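Local coordinates for protein putative acetyltransferase Ta0821 (Thermoplasma acidophilum DSM 1728, PDB 3C26) that probably transfers acyl groups, as expected of a putative acetyltransferase of the GNAT family, at residues K20-N25 against R91-Y96; P71-H76 against M103-E108. All coordinates share one frame; numbering follows the deposited sequence.

Contact 1 of 2, residues K20-N25 against R91-Y96; sequences KTFTSN and RVHPEY. With NO3 (nitrate ion), chain B.
T23 and V92 form a single antiparallel bridge, a hydrogen-bonded pair in which T23 N donates to V92 O (2.9 Å, 161° at the hydrogen) and V92 N donates to T23 O (3.0 Å). The loop 20-25 thus meets the end of strand 85-92. F22 lays one ring face over the backbone of H93, with H93 N 3.6 Å above the ring plane and offset toward the rim, while F22 CE1 comes up at the edge of the imidazole. Farther along, the CD of P94 packs against the carbonyl of T21, 3.4 Å from T21 O. R91 runs extended from CG to NE past S24 N and holds a nitrate with two donors: NE reaches O1 (2.8 Å) and NH2 reaches O2 (3.0 Å, 170°), the anion lying at the guanidinium edge. NH1 turns instead to a salt bridge with D50. An alanine in place of R91 would probably leave both the nitrate and the carboxylate of D50 without their cationic partner. The contact therefore joins loop to strand through backbone bonds and an aromatic face, and its arginine offers an anion-binding edge beside them, occupied here by a nitrate probably from the crystallisation liquor.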
# COMPACT_ATOMS: atom_id res chain seq x y z
N LYS A 20 -19.74 -17.36 -7.48
CA LYS A 20 -19.63 -16.76 -6.14
C LYS A 20 -18.38 -17.16 -5.42
O LYS A 20 -17.99 -16.48 -4.49
CB LYS A 20 -20.81 -17.13 -5.23
CG LYS A 20 -22.08 -16.32 -5.36
CD LYS A 20 -23.20 -17.26 -4.92
CE LYS A 20 -24.55 -16.65 -4.74
NZ LYS A 20 -25.55 -17.80 -4.38
N THR A 21 -17.77 -18.27 -5.84
CA THR A 21 -16.49 -18.75 -5.25
C THR A 21 -15.22 -18.23 -5.93
O THR A 21 -14.08 -18.45 -5.49
CB THR A 21 -16.42 -20.26 -5.27
OG1 THR A 21 -16.31 -20.70 -6.64
CG2 THR A 21 -17.67 -20.88 -4.55
N PHE A 22 -15.42 -17.50 -7.01
CA PHE A 22 -14.30 -16.91 -7.77
C PHE A 22 -13.71 -15.68 -7.02
O PHE A 22 -14.43 -14.98 -6.28
CB PHE A 22 -14.78 -16.43 -9.16
CG PHE A 22 -15.18 -17.54 -10.15
CD1 PHE A 22 -15.28 -18.85 -9.78
CD2 PHE A 22 -15.51 -17.21 -11.46
CE1 PHE A 22 -15.72 -19.82 -10.70
CE2 PHE A 22 -15.88 -18.16 -12.36
CZ PHE A 22 -16.01 -19.47 -11.97
N THR A 23 -12.41 -15.43 -7.20
CA THR A 23 -11.76 -14.22 -6.65
C THR A 23 -10.97 -13.44 -7.70
O THR A 23 -10.54 -13.97 -8.72
CB THR A 23 -10.77 -14.52 -5.49
OG1 THR A 23 -9.67 -15.31 -5.97
CG2 THR A 23 -11.46 -15.31 -4.32
N SER A 24 -10.81 -12.16 -7.42
CA SER A 24 -9.97 -11.26 -8.22
C SER A 24 -8.48 -11.57 -8.08
O SER A 24 -7.66 -11.07 -8.85
CB SER A 24 -10.18 -9.81 -7.80
OG SER A 24 -9.77 -9.62 -6.47
N ASN A 25 -8.14 -12.38 -7.09
CA ASN A 25 -6.75 -12.79 -6.79
C ASN A 25 -6.31 -13.80 -7.82
O ASN A 25 -6.62 -14.98 -7.76
CB ASN A 25 -6.66 -13.35 -5.35
CG ASN A 25 -5.22 -13.57 -4.84
OD1 ASN A 25 -4.29 -13.71 -5.60
ND2 ASN A 25 -5.07 -13.61 -3.52
N ARG A 91 -12.48 -12.31 -12.55
CA ARG A 91 -12.34 -13.29 -11.46
C ARG A 91 -12.13 -14.68 -11.99
O ARG A 91 -12.57 -15.03 -13.07
CB ARG A 91 -13.54 -13.24 -10.52
CG ARG A 91 -13.59 -11.93 -9.75
CD ARG A 91 -14.73 -11.86 -8.74
NE ARG A 91 -14.69 -10.61 -7.99
CZ ARG A 91 -15.37 -10.38 -6.87
NH1 ARG A 91 -16.19 -11.28 -6.37
NH2 ARG A 91 -15.19 -9.25 -6.21
N VAL A 92 -11.39 -15.46 -11.22
CA VAL A 92 -11.08 -16.82 -11.54
C VAL A 92 -11.37 -17.72 -10.31
O VAL A 92 -11.32 -17.31 -9.12
CB VAL A 92 -9.60 -17.01 -12.01
CG1 VAL A 92 -9.24 -16.01 -13.19
CG2 VAL A 92 -8.62 -16.85 -10.82
N HIS A 93 -11.72 -18.95 -10.65
CA HIS A 93 -11.87 -19.97 -9.65
C HIS A 93 -10.50 -20.11 -8.94
O HIS A 93 -9.46 -20.03 -9.56
CB HIS A 93 -12.27 -21.29 -10.30
CG HIS A 93 -12.35 -22.41 -9.30
ND1 HIS A 93 -11.24 -23.13 -8.90
CD2 HIS A 93 -13.39 -22.86 -8.56
CE1 HIS A 93 -11.61 -24.01 -7.99
NE2 HIS A 93 -12.90 -23.87 -7.76
N PRO A 94 -10.50 -20.33 -7.62
CA PRO A 94 -9.23 -20.25 -6.90
C PRO A 94 -8.18 -21.29 -7.28
O PRO A 94 -6.99 -21.06 -7.10
CB PRO A 94 -9.65 -20.37 -5.45
CG PRO A 94 -11.04 -20.03 -5.44
CD PRO A 94 -11.62 -20.49 -6.71
N GLU A 95 -8.62 -22.39 -7.85
CA GLU A 95 -7.70 -23.45 -8.36
C GLU A 95 -6.90 -23.02 -9.57
O GLU A 95 -5.94 -23.67 -9.96
CB GLU A 95 -8.50 -24.69 -8.79
CG GLU A 95 -9.12 -25.41 -7.67
CD GLU A 95 -8.16 -26.38 -7.06
OE1 GLU A 95 -7.88 -27.42 -7.73
OE2 GLU A 95 -7.71 -26.13 -5.91
N TYR A 96 -7.29 -21.89 -10.17
CA TYR A 96 -6.69 -21.47 -11.45
C TYR A 96 -5.83 -20.22 -11.31
O TYR A 96 -5.39 -19.61 -12.29
CB TYR A 96 -7.78 -21.20 -12.48
CG TYR A 96 -8.57 -22.42 -12.92
CD1 TYR A 96 -9.53 -23.02 -12.10
CD2 TYR A 96 -8.37 -22.97 -14.19
CE1 TYR A 96 -10.25 -24.13 -12.53
CE2 TYR A 96 -9.08 -24.07 -14.61
CZ TYR A 96 -10.02 -24.64 -13.79
OH TYR A 96 -10.73 -25.75 -14.25
N NO3 B . -13.01 -7.46 -8.60
O1 NO3 B . -13.43 -8.54 -9.32
O2 NO3 B . -13.04 -7.50 -7.24
O3 NO3 B . -12.47 -6.38 -9.22

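Contact 2 of 2, residues P71-H76 against M103-E108; sequences PVATIH and MSIMQE. With EDO (1,2-ethanediol), chain E.
I105 and I75 bring helix 103-108 onto strand 71-76, the two axes 9.0 Å apart at closest approach and inclined at 46°. The helix enters the contact at I105, whose side chain sets out toward the strand. With CG1 anti to the backbone N (chi1 -157°) and CD1 carried on in an extended chain, the methyl at the end of I105 is set down on the strand backbone, CD1 lying 3.6 Å from T74 C. From there it also meets the methyl of A73, CB to CD1 4.1 Å, and the beta-branch of I75, CG2 to CD1 3.9 Å. The two isoleucines are slanted across one another, and the side chain of I105 fits between those of A73 and I75, which project from the same side of the strand. T74, between them, points the other way and bonds G89 O through its hydroxyl.

M106, a selenomethionine, follows. Its chain is bent at chi2 and chi3, which brings SE to 4.0 Å from I75 CD1, the two side chains crossing at about a right angle. M106 also packs on L87 and L90 of the adjoining strand 85-92, and on L138 of helix 129-138.

No hydrogen bond crosses between the segments; helix and strand are joined by apolar packing alone. Such a helix lying on the sheet, reached from the end of strand 85-92 through the loop that holds H93-Y96, is characteristic of the GNAT fold, in which the helix after this strand follows the turn that commonly binds the acetyl-CoA pyrophosphate.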
# COMPACT_ATOMS: atom_id res chain seq x y z
N PRO A 71 -18.06 -23.09 -15.43
CA PRO A 71 -17.38 -21.79 -15.48
C PRO A 71 -16.10 -21.75 -14.64
O PRO A 71 -16.10 -22.24 -13.52
CB PRO A 71 -18.42 -20.83 -14.93
CG PRO A 71 -19.31 -21.66 -14.08
CD PRO A 71 -19.35 -23.02 -14.72
N VAL A 72 -15.02 -21.19 -15.21
CA VAL A 72 -13.74 -21.09 -14.46
C VAL A 72 -13.22 -19.63 -14.29
O VAL A 72 -12.33 -19.35 -13.47
CB VAL A 72 -12.63 -22.06 -15.05
CG1 VAL A 72 -13.10 -23.55 -15.04
CG2 VAL A 72 -12.19 -21.61 -16.46
N ALA A 73 -13.81 -18.72 -15.04
CA ALA A 73 -13.43 -17.29 -15.01
C ALA A 73 -14.60 -16.42 -15.45
O ALA A 73 -15.49 -16.86 -16.24
CB ALA A 73 -12.23 -17.01 -15.90
N THR A 74 -14.61 -15.20 -14.94
CA THR A 74 -15.63 -14.23 -15.35
C THR A 74 -15.00 -12.97 -15.85
O THR A 74 -13.86 -12.61 -15.50
CB THR A 74 -16.56 -13.82 -14.15
OG1 THR A 74 -15.78 -13.19 -13.11
CG2 THR A 74 -17.30 -15.02 -13.57
N ILE A 75 -15.75 -12.30 -16.71
CA ILE A 75 -15.49 -10.91 -17.06
C ILE A 75 -16.85 -10.21 -17.22
O ILE A 75 -17.77 -10.77 -17.83
CB ILE A 75 -14.63 -10.73 -18.36
CG1 ILE A 75 -14.28 -9.27 -18.59
CG2 ILE A 75 -15.42 -11.16 -19.61
CD1 ILE A 75 -13.13 -8.80 -17.85
N HIS A 76 -16.96 -9.00 -16.65
CA HIS A 76 -18.14 -8.14 -16.84
C HIS A 76 -17.88 -7.11 -17.96
O HIS A 76 -16.80 -6.57 -18.06
CB HIS A 76 -18.51 -7.42 -15.53
CG HIS A 76 -19.67 -6.46 -15.66
ND1 HIS A 76 -19.56 -5.10 -15.39
CD2 HIS A 76 -20.96 -6.66 -16.03
CE1 HIS A 76 -20.73 -4.52 -15.62
NE2 HIS A 76 -21.59 -5.45 -15.99
N MSE A 103 -5.50 -13.50 -19.02
CA MSE A 103 -5.14 -13.16 -20.37
C MSE A 103 -6.08 -13.73 -21.43
O MSE A 103 -6.48 -13.05 -22.35
CB MSE A 103 -3.75 -13.66 -20.61
CG MSE A 103 -3.46 -13.99 -22.02
SE MSE A 103 -1.67 -13.45 -22.18
CE MSE A 103 -2.31 -11.60 -22.41
N SER A 104 -6.50 -14.97 -21.24
CA SER A 104 -7.33 -15.65 -22.24
C SER A 104 -8.67 -15.02 -22.29
O SER A 104 -9.21 -14.81 -23.34
CB SER A 104 -7.53 -17.14 -21.96
OG SER A 104 -6.26 -17.79 -21.91
N ILE A 105 -9.23 -14.74 -21.14
CA ILE A 105 -10.58 -14.15 -21.11
C ILE A 105 -10.54 -12.75 -21.69
O ILE A 105 -11.45 -12.35 -22.36
CB ILE A 105 -11.29 -14.19 -19.72
CG1 ILE A 105 -12.79 -14.10 -20.00
CG2 ILE A 105 -10.78 -13.10 -18.72
CD1 ILE A 105 -13.65 -14.52 -18.84
N MSE A 106 -9.46 -12.03 -21.48
CA MSE A 106 -9.30 -10.66 -22.03
C MSE A 106 -9.15 -10.70 -23.56
O MSE A 106 -9.73 -9.89 -24.33
CB MSE A 106 -8.09 -9.94 -21.41
CG MSE A 106 -8.33 -9.48 -19.96
SE MSE A 106 -9.77 -8.13 -19.89
CE MSE A 106 -8.95 -6.86 -21.13
N GLN A 107 -8.35 -11.65 -24.02
CA GLN A 107 -8.20 -11.84 -25.49
C GLN A 107 -9.54 -12.23 -26.15
O GLN A 107 -9.86 -11.75 -27.24
CB GLN A 107 -7.12 -12.85 -25.82
CG GLN A 107 -5.75 -12.45 -25.34
CD GLN A 107 -4.71 -13.52 -25.60
OE1 GLN A 107 -4.80 -14.64 -25.07
NE2 GLN A 107 -3.71 -13.17 -26.35
N GLU A 108 -10.31 -13.11 -25.51
CA GLU A 108 -11.60 -13.47 -26.06
C GLU A 108 -12.49 -12.27 -26.05
O GLU A 108 -13.24 -12.03 -26.99
CB GLU A 108 -12.27 -14.57 -25.24
CG GLU A 108 -11.54 -15.82 -25.27
CD GLU A 108 -11.76 -16.60 -26.55
OE1 GLU A 108 -12.65 -16.23 -27.36
OE2 GLU A 108 -11.04 -17.61 -26.73
C1 EDO E . -17.69 -1.80 -14.80
O1 EDO E . -19.09 -1.97 -14.61
C2 EDO E . -16.96 -2.92 -14.12
O2 EDO E . -17.32 -4.15 -14.70

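The two contacts meet in the sheet: strand 71-76 of contact 2 lies beside strand 85-92, whose end supplies contact 1, and R91 O probably accepts a hydrogen bond from T74 N, as V72 O does from H93 N. Their centres are 11 Å apart. Contact 2 is wholly buried, whereas contact 1 is only partly so, with T21 exposed. The chemistry follows: backbone hydrogen bonds, an aromatic face and a charged arginine serve the loop, while aliphatic groups and a selenium fill the layer between helix 101-113 and the sheet. F22 ties them further, its CZ packing 3.2 Å from P71 O.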